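Local structure of G protein coupled receptor (Arabidopsis thaliana, 3T33) at residues D147-Y150 with D151-A155; G189-S192 with I193-E196; K105-L108 with E109-A113. The protein binds a zinc ion and, as a plant member of the LanC-like protein family, may play a role in abscisic acid signaling. All coordinates share one frame; numbering follows the deposited sequence. Where two conformers were deposited one is given.

Interaction 1: D147-Y150 with D151-A155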
loop_
_atom_site.group_PDB
_atom_site.type_symbol
_atom_site.label_atom_id
_atom_site.label_comp_id
_atom_site.label_asym_id
_atom_site.label_seq_id
_atom_site.Cartn_x
_atom_site.Cartn_y
_atom_site.Cartn_z
ATOM N N ASP A 147 -17.287 1.775 -22.975
ATOM C CA ASP A 147 -17.817 3.051 -22.485
ATOM C C ASP A 147 -19.094 2.890 -21.661
ATOM O O ASP A 147 -19.187 3.463 -20.605
ATOM C CB ASP A 147 -18.041 4.055 -23.628
ATOM C CG ASP A 147 -16.706 4.615 -24.237
ATOM O OD1 ASP A 147 -15.621 4.563 -23.574
ATOM O OD2 ASP A 147 -16.749 5.139 -25.395
ATOM N N GLN A 148 -20.062 2.095 -22.095
ATOM C CA GLN A 148 -21.338 1.961 -21.344
ATOM C C GLN A 148 -21.168 1.389 -19.905
ATOM O O GLN A 148 -21.808 1.842 -18.936
ATOM C CB GLN A 148 -22.366 1.117 -22.119
ATOM C CG GLN A 148 -22.605 1.481 -23.610
ATOM C CD GLN A 148 -21.301 1.456 -24.499
ATOM O OE1 GLN A 148 -20.470 0.517 -24.408
ATOM N NE2 GLN A 148 -21.136 2.493 -25.354
ATOM N N LEU A 149 -20.355 0.352 -19.782
ATOM C CA LEU A 149 -19.985 -0.182 -18.485
ATOM C C LEU A 149 -19.257 0.902 -17.645
ATOM O O LEU A 149 -19.402 0.983 -16.444
ATOM C CB LEU A 149 -19.006 -1.312 -18.712
ATOM C CG LEU A 149 -19.218 -2.593 -17.940
ATOM C CD1 LEU A 149 -17.873 -3.232 -17.723
ATOM C CD2 LEU A 149 -19.902 -2.353 -16.645
ATOM N N TYR A 150 -18.451 1.706 -18.297
ATOM C CA TYR A 150 -17.735 2.745 -17.616
ATOM C C TYR A 150 -18.709 3.745 -16.964
ATOM O O TYR A 150 -18.532 4.085 -15.759
ATOM C CB TYR A 150 -16.818 3.469 -18.570
ATOM C CG TYR A 150 -16.375 4.821 -18.067
ATOM C CD1 TYR A 150 -15.507 4.913 -16.984
ATOM C CD2 TYR A 150 -16.755 6.006 -18.716
ATOM C CE1 TYR A 150 -15.065 6.106 -16.543
ATOM C CE2 TYR A 150 -16.304 7.242 -18.255
ATOM C CZ TYR A 150 -15.475 7.282 -17.163
ATOM O OH TYR A 150 -14.984 8.469 -16.628
ATOM N N ASP A 151 -19.718 4.197 -17.754
ATOM C CA ASP A 151 -20.691 5.200 -17.298
ATOM C C ASP A 151 -21.433 4.645 -16.144
ATOM O O ASP A 151 -21.711 5.341 -15.141
ATOM C CB ASP A 151 -21.696 5.503 -18.370
ATOM C CG ASP A 151 -21.070 6.211 -19.568
ATOM O OD1 ASP A 151 -20.079 6.971 -19.397
ATOM O OD2 ASP A 151 -21.608 6.015 -20.673
ATOM N N ARG A 152 -21.729 3.366 -16.252
ATOM C CA ARG A 152 -22.528 2.751 -15.241
ATOM C C ARG A 152 -21.784 2.707 -13.890
ATOM O O ARG A 152 -22.390 2.982 -12.843
ATOM C CB ARG A 152 -23.034 1.390 -15.736
ATOM C CG ARG A 152 -23.199 0.293 -14.661
ATOM C CD ARG A 152 -23.596 -1.073 -15.316
ATOM N NE ARG A 152 -23.042 -2.204 -14.559
ATOM C CZ ARG A 152 -22.884 -3.444 -15.026
ATOM N NH1 ARG A 152 -23.228 -3.752 -16.275
ATOM N NH2 ARG A 152 -22.354 -4.370 -14.225
ATOM N N TYR A 153 -20.493 2.369 -13.888
ATOM C CA TYR A 153 -19.749 2.408 -12.604
ATOM C C TYR A 153 -19.483 3.853 -12.147
ATOM O O TYR A 153 -19.445 4.140 -10.965
ATOM C CB TYR A 153 -18.413 1.678 -12.663
ATOM C CG TYR A 153 -18.511 0.177 -12.595
ATOM C CD1 TYR A 153 -18.885 -0.474 -11.414
ATOM C CD2 TYR A 153 -18.213 -0.603 -13.740
ATOM C CE1 TYR A 153 -18.999 -1.865 -11.363
ATOM C CE2 TYR A 153 -18.295 -1.986 -13.697
ATOM C CZ TYR A 153 -18.666 -2.615 -12.511
ATOM O OH TYR A 153 -18.772 -3.979 -12.517
ATOM N N LEU A 154 -19.256 4.725 -13.109
ATOM C CA LEU A 154 -19.117 6.140 -12.841
ATOM C C LEU A 154 -20.365 6.772 -12.169
ATOM O O LEU A 154 -20.212 7.570 -11.213
ATOM C CB LEU A 154 -18.778 6.851 -14.122
ATOM C CG LEU A 154 -18.520 8.337 -13.953
ATOM C CD1 LEU A 154 -17.418 8.516 -12.958
ATOM C CD2 LEU A 154 -18.227 8.980 -15.257
ATOM N N ALA A 155 -21.566 6.394 -12.639
ATOM C CA ALA A 155 -22.857 6.799 -12.017
ATOM C C ALA A 155 -22.986 6.230 -10.589
ATOM O O ALA A 155 -23.451 6.919 -9.672
ATOM C CB ALA A 155 -24.084 6.358 -12.911
#

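Interaction 2: G189-S192 with I193-E196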
loop_
_atom_site.group_PDB
_atom_site.type_symbol
_atom_site.label_atom_id
_atom_site.label_comp_id
_atom_site.label_asym_id
_atom_site.label_seq_id
_atom_site.Cartn_x
_atom_site.Cartn_y
_atom_site.Cartn_z
ATOM N N GLY A 189 -7.726 10.013 -16.380
ATOM C CA GLY A 189 -7.117 11.258 -16.912
ATOM C C GLY A 189 -8.201 12.293 -17.250
ATOM O O GLY A 189 -8.083 13.100 -18.204
ATOM N N GLN A 190 -9.257 12.278 -16.442
ATOM C CA GLN A 190 -10.401 13.160 -16.617
ATOM C C GLN A 190 -10.949 13.523 -15.230
ATOM O O GLN A 190 -10.680 12.828 -14.203
ATOM C CB GLN A 190 -11.485 12.448 -17.429
ATOM C CG GLN A 190 -11.331 12.442 -18.957
ATOM C CD GLN A 190 -12.523 11.729 -19.587
ATOM O OE1 GLN A 190 -13.669 11.952 -19.171
ATOM N NE2 GLN A 190 -12.268 10.829 -20.535
ATOM N N GLU A 191 -11.689 14.634 -15.204
ATOM C CA GLU A 191 -12.413 15.083 -14.012
ATOM C C GLU A 191 -13.690 14.231 -13.931
ATOM O O GLU A 191 -14.789 14.726 -14.144
ATOM C CB GLU A 191 -12.733 16.577 -14.097
ATOM C CG GLU A 191 -13.575 17.019 -12.931
ATOM C CD GLU A 191 -13.703 18.542 -12.735
ATOM O OE1 GLU A 191 -13.347 19.349 -13.586
ATOM O OE2 GLU A 191 -14.157 18.933 -11.663
ATOM N N SER A 192 -13.514 12.943 -13.658
ATOM C CA SER A 192 -14.606 11.991 -13.665
ATOM C C SER A 192 -15.476 12.294 -12.433
ATOM O O SER A 192 -16.701 12.416 -12.540
ATOM C CB SER A 192 -14.083 10.530 -13.643
ATOM O OG SER A 192 -13.163 10.269 -14.709
ATOM N N ILE A 193 -14.804 12.377 -11.283
ATOM C CA ILE A 193 -15.363 12.870 -10.049
ATOM C C ILE A 193 -15.095 14.381 -9.972
ATOM O O ILE A 193 -14.022 14.871 -10.339
ATOM C CB ILE A 193 -14.766 12.223 -8.797
ATOM C CG1 ILE A 193 -14.747 10.706 -8.887
ATOM C CG2 ILE A 193 -15.629 12.653 -7.534
ATOM C CD1 ILE A 193 -16.061 10.119 -9.184
ATOM N N SER A 194 -16.062 15.100 -9.414
ATOM C CA SER A 194 -16.088 16.541 -9.551
ATOM C C SER A 194 -15.025 17.125 -8.679
ATOM O O SER A 194 -14.925 16.728 -7.523
ATOM C CB SER A 194 -17.472 17.087 -9.131
ATOM O OG SER A 194 -17.399 18.506 -8.997
ATOM N N SER A 195 -14.233 18.057 -9.207
ATOM C CA SER A 195 -13.224 18.723 -8.386
ATOM C C SER A 195 -13.847 19.484 -7.180
ATOM O O SER A 195 -13.294 19.442 -6.062
ATOM C CB SER A 195 -12.382 19.628 -9.264
ATOM O OG SER A 195 -11.301 20.170 -8.567
ATOM N N GLU A 196 -15.021 20.110 -7.357
ATOM C CA GLU A 196 -15.751 20.753 -6.190
ATOM C C GLU A 196 -16.125 19.794 -5.067
ATOM O O GLU A 196 -15.992 20.113 -3.841
ATOM C CB GLU A 196 -16.941 21.572 -6.653
ATOM C CG GLU A 196 -17.757 22.319 -5.522
ATOM C CD GLU A 196 -18.754 21.397 -4.904
ATOM O OE1 GLU A 196 -19.167 20.479 -5.623
ATOM O OE2 GLU A 196 -19.036 21.508 -3.682
#

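Interaction 3: K105-L108 with E109-A113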
loop_
_atom_site.group_PDB
_atom_site.type_symbol
_atom_site.label_atom_id
_atom_site.label_comp_id
_atom_site.label_asym_id
_atom_site.label_seq_id
_atom_site.Cartn_x
_atom_site.Cartn_y
_atom_site.Cartn_z
ATOM N N LYS A 105 -10.730 -9.208 -18.144
ATOM C CA LYS A 105 -12.102 -9.710 -18.194
ATOM C C LYS A 105 -12.463 -10.335 -16.884
ATOM O O LYS A 105 -13.547 -10.134 -16.378
ATOM C CB LYS A 105 -12.309 -10.715 -19.356
ATOM C CG LYS A 105 -12.848 -10.026 -20.606
ATOM C CD LYS A 105 -12.407 -10.696 -21.897
ATOM C CE LYS A 105 -12.227 -9.655 -23.006
ATOM N NZ LYS A 105 -10.931 -9.873 -23.808
ATOM N N LEU A 106 -11.568 -11.126 -16.336
ATOM C CA LEU A 106 -11.935 -11.845 -15.153
ATOM C C LEU A 106 -12.134 -10.793 -14.047
ATOM O O LEU A 106 -13.095 -10.884 -13.253
ATOM C CB LEU A 106 -10.853 -12.849 -14.768
ATOM C CG LEU A 106 -11.323 -13.735 -13.611
ATOM C CD1 LEU A 106 -12.665 -14.404 -14.030
ATOM C CD2 LEU A 106 -10.270 -14.782 -13.224
ATOM N N CYS A 107 -11.193 -9.831 -14.012
ATOM C CA CYS A 107 -11.265 -8.633 -13.187
ATOM C C CYS A 107 -12.687 -8.101 -13.145
ATOM O O CYS A 107 -13.308 -8.065 -12.090
ATOM C CB CYS A 107 -10.328 -7.526 -13.728
ATOM S SG CYS A 107 -10.484 -5.959 -12.732
ATOM N N LEU A 108 -13.191 -7.737 -14.319
ATOM C CA LEU A 108 -14.527 -7.162 -14.441
ATOM C C LEU A 108 -15.647 -8.069 -14.001
ATOM O O LEU A 108 -16.657 -7.586 -13.486
ATOM C CB LEU A 108 -14.791 -6.681 -15.861
ATOM C CG LEU A 108 -14.080 -5.354 -16.081
ATOM C CD1 LEU A 108 -14.065 -5.056 -17.549
ATOM C CD2 LEU A 108 -14.728 -4.241 -15.308
ATOM N N GLU A 109 -15.472 -9.368 -14.197
ATOM C CA GLU A 109 -16.448 -10.294 -13.675
ATOM C C GLU A 109 -16.433 -10.278 -12.153
ATOM O O GLU A 109 -17.501 -10.329 -11.537
ATOM C CB GLU A 109 -16.217 -11.726 -14.158
ATOM C CG GLU A 109 -16.091 -11.855 -15.609
ATOM C CD GLU A 109 -16.234 -13.294 -16.067
ATOM O OE1 GLU A 109 -16.308 -14.236 -15.215
ATOM O OE2 GLU A 109 -16.309 -13.455 -17.314
ATOM N N ASN A 110 -15.234 -10.238 -11.552
ATOM C CA ASN A 110 -15.155 -10.150 -10.088
ATOM C C ASN A 110 -15.787 -8.860 -9.553
ATOM O O ASN A 110 -16.412 -8.889 -8.492
ATOM C CB ASN A 110 -13.717 -10.181 -9.618
ATOM C CG ASN A 110 -13.046 -11.544 -9.815
ATOM O OD1 ASN A 110 -11.990 -11.776 -9.250
ATOM N ND2 ASN A 110 -13.652 -12.435 -10.586
ATOM N N VAL A 111 -15.589 -7.743 -10.281
ATOM C CA VAL A 111 -16.050 -6.401 -9.860
ATOM C C VAL A 111 -17.588 -6.402 -9.817
ATOM O O VAL A 111 -18.209 -6.075 -8.778
ATOM C CB VAL A 111 -15.533 -5.274 -10.788
ATOM C CG1 VAL A 111 -16.036 -3.927 -10.354
ATOM C CG2 VAL A 111 -13.988 -5.204 -10.753
ATOM N N GLU A 112 -18.176 -6.804 -10.948
ATOM C CA GLU A 112 -19.612 -6.965 -11.083
ATOM C C GLU A 112 -20.224 -7.778 -9.944
ATOM O O GLU A 112 -21.201 -7.325 -9.341
ATOM C CB GLU A 112 -19.924 -7.578 -12.434
ATOM C CG GLU A 112 -21.346 -8.077 -12.612
ATOM C CD GLU A 112 -21.617 -8.275 -14.098
ATOM O OE1 GLU A 112 -21.408 -9.428 -14.611
ATOM O OE2 GLU A 112 -21.960 -7.253 -14.768
ATOM N N ALA A 113 -19.669 -8.951 -9.633
ATOM C CA ALA A 113 -20.114 -9.682 -8.429
ATOM C C ALA A 113 -19.952 -8.886 -7.125
ATOM O O ALA A 113 -20.735 -9.033 -6.201
ATOM C CB ALA A 113 -19.448 -11.026 -8.299
#

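Interaction 1: D147-Y150 with D151-A155
Leu-149 touches both Arg-152 and Tyr-153 with its CD2 methyl, the i+3 and i+4 partners of an alpha-helix in the all-helical LanC-like fold. The methyl sits over the centre of one guanidinium face, 3.6 Å from Arg-152 CZ. The same methyl also reaches the ring of Tyr-153, where Leu-149 CD2 lies 3.4 Å from Tyr-153 CE2, the two side chains running side by side. A second i, i+4 pair forms on another flank of the helix: Tyr-150 and Leu-154 also point the same way, with Leu-154 CD2 3.8 Å from Tyr-150 CZ and Leu-154 CB over a ring face. In both residues CG stands anti to the backbone N (chi1 161° and -176°), which makes the two chains leave the helix alike.

Beneath these contacts four consecutive backbone bonds fix the spacing, the shortest running from Leu-154 N to Tyr-150 O at 2.8 Å. Further out, the guanidinium meets Glu-112 of helix 101-118 in a salt bridge, probably setting the plane that Leu-149 covers. Asp-147 is bridged to Lys-142, which also makes a cation-pi contact with the Tyr-150 ring. Alanines of helix 130-144 adjoin Leu-149, Tyr-150 and Tyr-153. Asp-151 crosses Tyr-150 at about a right angle, its OD1 3.5 Å from the tyrosine CD2 and its carboxylate plane turned 51° from the ring.

Interaction 2: G189-S192 with I193-E196
Glu-191 reaches forward with its carboxylate to the backbone of Ser-195, where the amide N donates to Glu-191 OE2 over 2.6 Å in a nearly straight bond (165° at the hydrogen). The donor comes to the anti side of OE2, 20° out of the carboxylate plane. With CG anti to its own N (chi1 175°) and the chain extended beyond, the glutamate spans the bend, its CG passing 3.4 Å from Ile-193 O. Glu-191 and Ser-195 are exposed, so this side faces solvent and is sparsely packed, although the bond itself is short.

The tight side belongs to Ser-192 and Ile-193, which are buried. Ile-193 packs on Cys-181 and Leu-184 of helix 174-188 and on Phe-157 of helix 147-158, while Asn-185 OD1 accepts from its backbone N. Ser-192 OG is hydrogen-bonded to the hydroxyl of Tyr-150.

Glu-191 is the centre of an inverse gamma turn, with a weak bond from Ser-192 N to Gln-190 O. Ser-194 is the N-cap, its OG accepting weakly from Glu-196 N at 3.3 Å. The negative charge of Glu-191, held at Ser-195 N in the first turn, probably interacts favourably with the helix dipole. Together these features form a capped helix start after a short interhelical turn, in a LanC-like helical fold.

Interaction 3: K105-L108 with E109-A113
Leu-106 meets two side chains of the next turn from different directions. It crosses Glu-109 at about a right angle, with its CD1 methyl 3.8 Å from Glu-109 OE1, and it runs askew to Asn-110, its CG 4.0 Å from Asn-110 ND2. The leucine CG is anti to the backbone N (chi1 -173°), whereas Glu-109 and Asn-110 both carry CG anti to the carbonyl carbon and beside their own N, a torsion that folds these two chains back against the preceding turn. Glu-109 CG accordingly lies 3.2 Å from Lys-105 O. The Asn-110 amide comes near the Leu-106 carbonyl, Asn-110 ND2 lying 3.1 Å from Leu-106 O, but at too poor an angle for a hydrogen bond. The oxygen is instead held by the backbone, Asn-110 N donating to Leu-106 O over 2.8 Å with 160° at the hydrogen.

Cys-107 and Val-111 form the neighbouring pair. Their side-chain contact is light, Cys-107 SG to Val-111 CG2 at 4.1 Å, and the same CG2 comes closer to the backbone, 3.2 Å from Cys-107 O. That carbonyl also accepts the hydrogen bond of Val-111 N, so both the N-H and one methyl of the valine face it.

These orientations spread the helix surface among its neighbours. Asn-110 packs on Thr-87, Ala-88 and Leu-91 of helix 84-98, and shares Trp-68 of helix 45-69 with Leu-106 and Ala-113. Leu-108 turns to Ala-140 and Leu-144 of helix 130-144, while Glu-109 belongs to the exposed strip. Four successive i+4 to i backbone bonds and a surface divided between buried and exposed strips mark a regular amphipathic alpha-helix, packed among other helices in the all-helical LanC-like fold.

Along the chain, interaction 3 comes first, on helix 101-118, and interaction 1 follows on helix 147-158; each lies within a single helix and closes no loop. Interaction 2 spans the short turn between helices 174-188 and 195-212. All are local and in series: none encloses or crosses another. In space interaction 1 is central, its centre 14 Å from each of the others. It touches 105-113 through Leu-149 CD1 and Leu-108 CD2, 4.1 Å apart, and through Tyr-153 OH, 3.5 Å from Val-111 CG1. Toward 189-196, Leu-154 CD1 lies 4.0 Å from Ser-192 CB. Interactions 2 and 3 do not touch, their nearest atoms about 14 Å apart; helix 147-158, in contact with both, links them.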